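Local coordinates for protein heme oxygenase 1 (Synechocystis sp., PDB 1WE1) that opens the heme ring with oxygen and reductase-supplied electrons, releasing iron, carbon monoxide and biliverdin IXalpha, the last probably feeding synthesis of antenna chromophores, at residues 27-32 and 139-144. Sequence-based numbering, arbitrary orientation.
Sequences KCFLKG and KKIAQN
Ile141 reaches from helix 120-146 toward the C-terminal end of helix 24-30, where its two branches divide the work between Phe29 and Leu30. The side chains meet through apolar atoms alone, and no hydrogen bond joins the two segments. The CG2 methyl of Ile141 meets the Phe29 ring obliquely, 3.5 Å from CE2 of Phe29, and also lies against the Phe29 backbone carbonyl. Phe29 carries its CG anti to the backbone N (chi1 -178°), which extends the flat ring toward helix 120-146, where its CZ comes within 4.3 Å of Ala142 CB. A single methyl suits Ala142, small enough to let the bulky ring close on the helix. The other branch of Ile141 is extended (chi2 179°), carrying CD1 to 3.7 Å from Leu30 CD1; a beta-branched residue thus serves two partners at once. Leu30 also touches the bound heme, so its forked side chain joins this helix packing to the ligand pocket. Gly32, at positive phi (83°), is the C-prime residue of the Schellman motif that ends helix 24-30; it suits the place because it has no CB to press against the carbonyl O of Lys31. On the other helix, Lys139 is salt-bridged to Glu157. In this mainly helical fold without strands, the C-terminal end of helix 24-30 thus meets the last turns of helix 120-146 beside the heme pocket that Leu30 lines.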
ATOM      1  N   LYS A  27     -12.466  -9.082  -3.251  1.00 34.85           N
ATOM      2  CA  LYS A  27     -13.862  -9.115  -3.665  1.00 37.19           C
ATOM      3  C   LYS A  27     -14.776  -9.041  -2.443  1.00 39.41           C
ATOM      4  O   LYS A  27     -15.752  -8.290  -2.428  1.00 39.28           O
ATOM      5  CB  LYS A  27     -14.167 -10.398  -4.429  1.00 37.64           C
ATOM      6  CG  LYS A  27     -13.764 -10.365  -5.871  1.00 42.70           C
ATOM      7  CD  LYS A  27     -14.253 -11.610  -6.587  1.00 46.60           C
ATOM      8  CE  LYS A  27     -13.947 -11.528  -8.071  1.00 50.13           C
ATOM      9  NZ  LYS A  27     -14.294 -12.791  -8.765  1.00 54.65           N
ATOM     10  N   CYS A  28     -14.457  -9.831  -1.419  1.00 39.40           N
ATOM     11  CA  CYS A  28     -15.256  -9.839  -0.205  1.00 40.85           C
ATOM     12  C   CYS A  28     -15.194  -8.481   0.480  1.00 40.91           C
ATOM     13  O   CYS A  28     -16.205  -7.977   0.966  1.00 40.94           O
ATOM     14  CB  CYS A  28     -14.770 -10.941   0.749  1.00 43.57           C
ATOM     15  SG  CYS A  28     -15.087 -12.637   0.161  1.00 42.67           S
ATOM     16  N   PHE A  29     -14.004  -7.894   0.522  1.00 40.61           N
ATOM     17  CA  PHE A  29     -13.805  -6.579   1.136  1.00 42.33           C
ATOM     18  C   PHE A  29     -14.708  -5.530   0.480  1.00 43.08           C
ATOM     19  O   PHE A  29     -15.363  -4.738   1.149  1.00 42.25           O
ATOM     20  CB  PHE A  29     -12.347  -6.145   0.961  1.00 41.52           C
ATOM     21  CG  PHE A  29     -12.025  -4.833   1.604  1.00 39.57           C
ATOM     22  CD1 PHE A  29     -11.406  -4.790   2.840  1.00 39.51           C
ATOM     23  CD2 PHE A  29     -12.345  -3.640   0.972  1.00 39.68           C
ATOM     24  CE1 PHE A  29     -11.107  -3.579   3.442  1.00 40.61           C
ATOM     25  CE2 PHE A  29     -12.054  -2.428   1.559  1.00 38.55           C
ATOM     26  CZ  PHE A  29     -11.431  -2.392   2.799  1.00 40.12           C
ATOM     27  N   LEU A  30     -14.721  -5.531  -0.845  1.00 45.85           N
ATOM     28  CA  LEU A  30     -15.520  -4.586  -1.596  1.00 47.51           C
ATOM     29  C   LEU A  30     -16.999  -4.746  -1.300  1.00 48.30           C
ATOM     30  O   LEU A  30     -17.693  -3.757  -1.083  1.00 49.87           O
ATOM     31  CB  LEU A  30     -15.233  -4.744  -3.089  1.00 46.99           C
ATOM     32  CG  LEU A  30     -14.332  -3.663  -3.713  1.00 49.33           C
ATOM     33  CD1 LEU A  30     -13.580  -2.892  -2.644  1.00 48.19           C
ATOM     34  CD2 LEU A  30     -13.366  -4.320  -4.696  1.00 50.32           C
ATOM     35  N   LYS A  31     -17.480  -5.986  -1.283  1.00 49.64           N
ATOM     36  CA  LYS A  31     -18.888  -6.247  -0.993  1.00 50.82           C
ATOM     37  C   LYS A  31     -19.201  -6.030   0.489  1.00 51.65           C
ATOM     38  O   LYS A  31     -20.246  -6.460   0.984  1.00 52.34           O
ATOM     39  CB  LYS A  31     -19.285  -7.673  -1.394  1.00 51.05           C
ATOM     40  CG  LYS A  31     -19.522  -7.878  -2.887  1.00 52.37           C
ATOM     41  CD  LYS A  31     -20.473  -9.052  -3.117  1.00 54.58           C
ATOM     42  CE  LYS A  31     -20.900  -9.191  -4.575  1.00 54.14           C
ATOM     43  NZ  LYS A  31     -19.812  -9.735  -5.422  1.00 57.26           N
ATOM     44  N   GLY A  32     -18.280  -5.381   1.196  1.00 51.68           N
ATOM     45  CA  GLY A  32     -18.494  -5.084   2.597  1.00 51.22           C
ATOM     46  C   GLY A  32     -18.187  -6.143   3.630  1.00 52.10           C
ATOM     47  O   GLY A  32     -18.378  -5.904   4.820  1.00 53.79           O
ATOM     48  N   LYS A 139     -11.671   3.557   2.805  1.00 50.45           N
ATOM     49  CA  LYS A 139     -11.929   4.009   4.160  1.00 50.82           C
ATOM     50  C   LYS A 139     -13.391   3.809   4.545  1.00 52.01           C
ATOM     51  O   LYS A 139     -13.680   3.224   5.589  1.00 50.52           O
ATOM     52  CB  LYS A 139     -11.555   5.483   4.313  1.00 49.87           C
ATOM     53  CG  LYS A 139     -11.569   5.949   5.745  1.00 49.88           C
ATOM     54  CD  LYS A 139     -11.548   7.458   5.865  1.00 51.63           C
ATOM     55  CE  LYS A 139     -11.654   7.865   7.333  1.00 53.46           C
ATOM     56  NZ  LYS A 139     -11.969   9.317   7.507  1.00 56.13           N
ATOM     57  N   LYS A 140     -14.315   4.280   3.711  1.00 51.89           N
ATOM     58  CA  LYS A 140     -15.724   4.110   4.031  1.00 53.32           C
ATOM     59  C   LYS A 140     -16.095   2.625   4.084  1.00 51.71           C
ATOM     60  O   LYS A 140     -16.729   2.174   5.037  1.00 52.92           O
ATOM     61  CB  LYS A 140     -16.630   4.849   3.028  1.00 55.70           C
ATOM     62  CG  LYS A 140     -18.121   4.756   3.412  1.00 59.84           C
ATOM     63  CD  LYS A 140     -19.048   5.588   2.539  1.00 62.14           C
ATOM     64  CE  LYS A 140     -18.893   7.080   2.825  1.00 63.91           C
ATOM     65  NZ  LYS A 140     -19.870   7.904   2.054  1.00 64.49           N
ATOM     66  N   ILE A 141     -15.698   1.862   3.077  1.00 49.99           N
ATOM     67  CA  ILE A 141     -16.003   0.437   3.070  1.00 49.93           C
ATOM     68  C   ILE A 141     -15.517  -0.251   4.347  1.00 48.18           C
ATOM     69  O   ILE A 141     -16.203  -1.103   4.891  1.00 45.83           O
ATOM     70  CB  ILE A 141     -15.370  -0.270   1.854  1.00 50.77           C
ATOM     71  CG1 ILE A 141     -16.116   0.141   0.579  1.00 50.42           C
ATOM     72  CG2 ILE A 141     -15.411  -1.784   2.058  1.00 50.21           C
ATOM     73  CD1 ILE A 141     -15.572  -0.461  -0.689  1.00 50.78           C
ATOM     74  N   ALA A 142     -14.331   0.127   4.811  1.00 47.53           N
ATOM     75  CA  ALA A 142     -13.759  -0.441   6.018  1.00 45.92           C
ATOM     76  C   ALA A 142     -14.598  -0.002   7.210  1.00 47.53           C
ATOM     77  O   ALA A 142     -15.081  -0.833   7.985  1.00 47.84           O
ATOM     78  CB  ALA A 142     -12.334   0.030   6.182  1.00 44.81           C
ATOM     79  N   GLN A 143     -14.756   1.311   7.349  1.00 48.79           N
ATOM     80  CA  GLN A 143     -15.547   1.906   8.423  1.00 51.41           C
ATOM     81  C   GLN A 143     -16.960   1.311   8.523  1.00 52.15           C
ATOM     82  O   GLN A 143     -17.485   1.127   9.619  1.00 50.24           O
ATOM     83  CB  GLN A 143     -15.668   3.415   8.213  1.00 51.76           C
ATOM     84  CG  GLN A 143     -14.471   4.221   8.680  1.00 56.25           C
ATOM     85  CD  GLN A 143     -14.596   5.712   8.337  1.00 57.64           C
ATOM     86  OE1 GLN A 143     -13.868   6.553   8.881  1.00 56.97           O
ATOM     87  NE2 GLN A 143     -15.513   6.038   7.425  1.00 56.83           N
ATOM     88  N   ASN A 144     -17.575   1.016   7.383  1.00 52.83           N
ATOM     89  CA  ASN A 144     -18.916   0.451   7.398  1.00 55.70           C
ATOM     90  C   ASN A 144     -18.938  -1.035   7.742  1.00 56.70           C
ATOM     91  O   ASN A 144     -19.765  -1.485   8.542  1.00 55.24           O
ATOM     92  CB  ASN A 144     -19.620   0.674   6.051  1.00 57.16           C
ATOM     93  CG  ASN A 144     -20.205   2.082   5.920  1.00 61.34           C
ATOM     94  OD1 ASN A 144     -20.703   2.659   6.897  1.00 62.35           O
ATOM     95  ND2 ASN A 144     -20.165   2.632   4.707  1.00 61.34           N
TER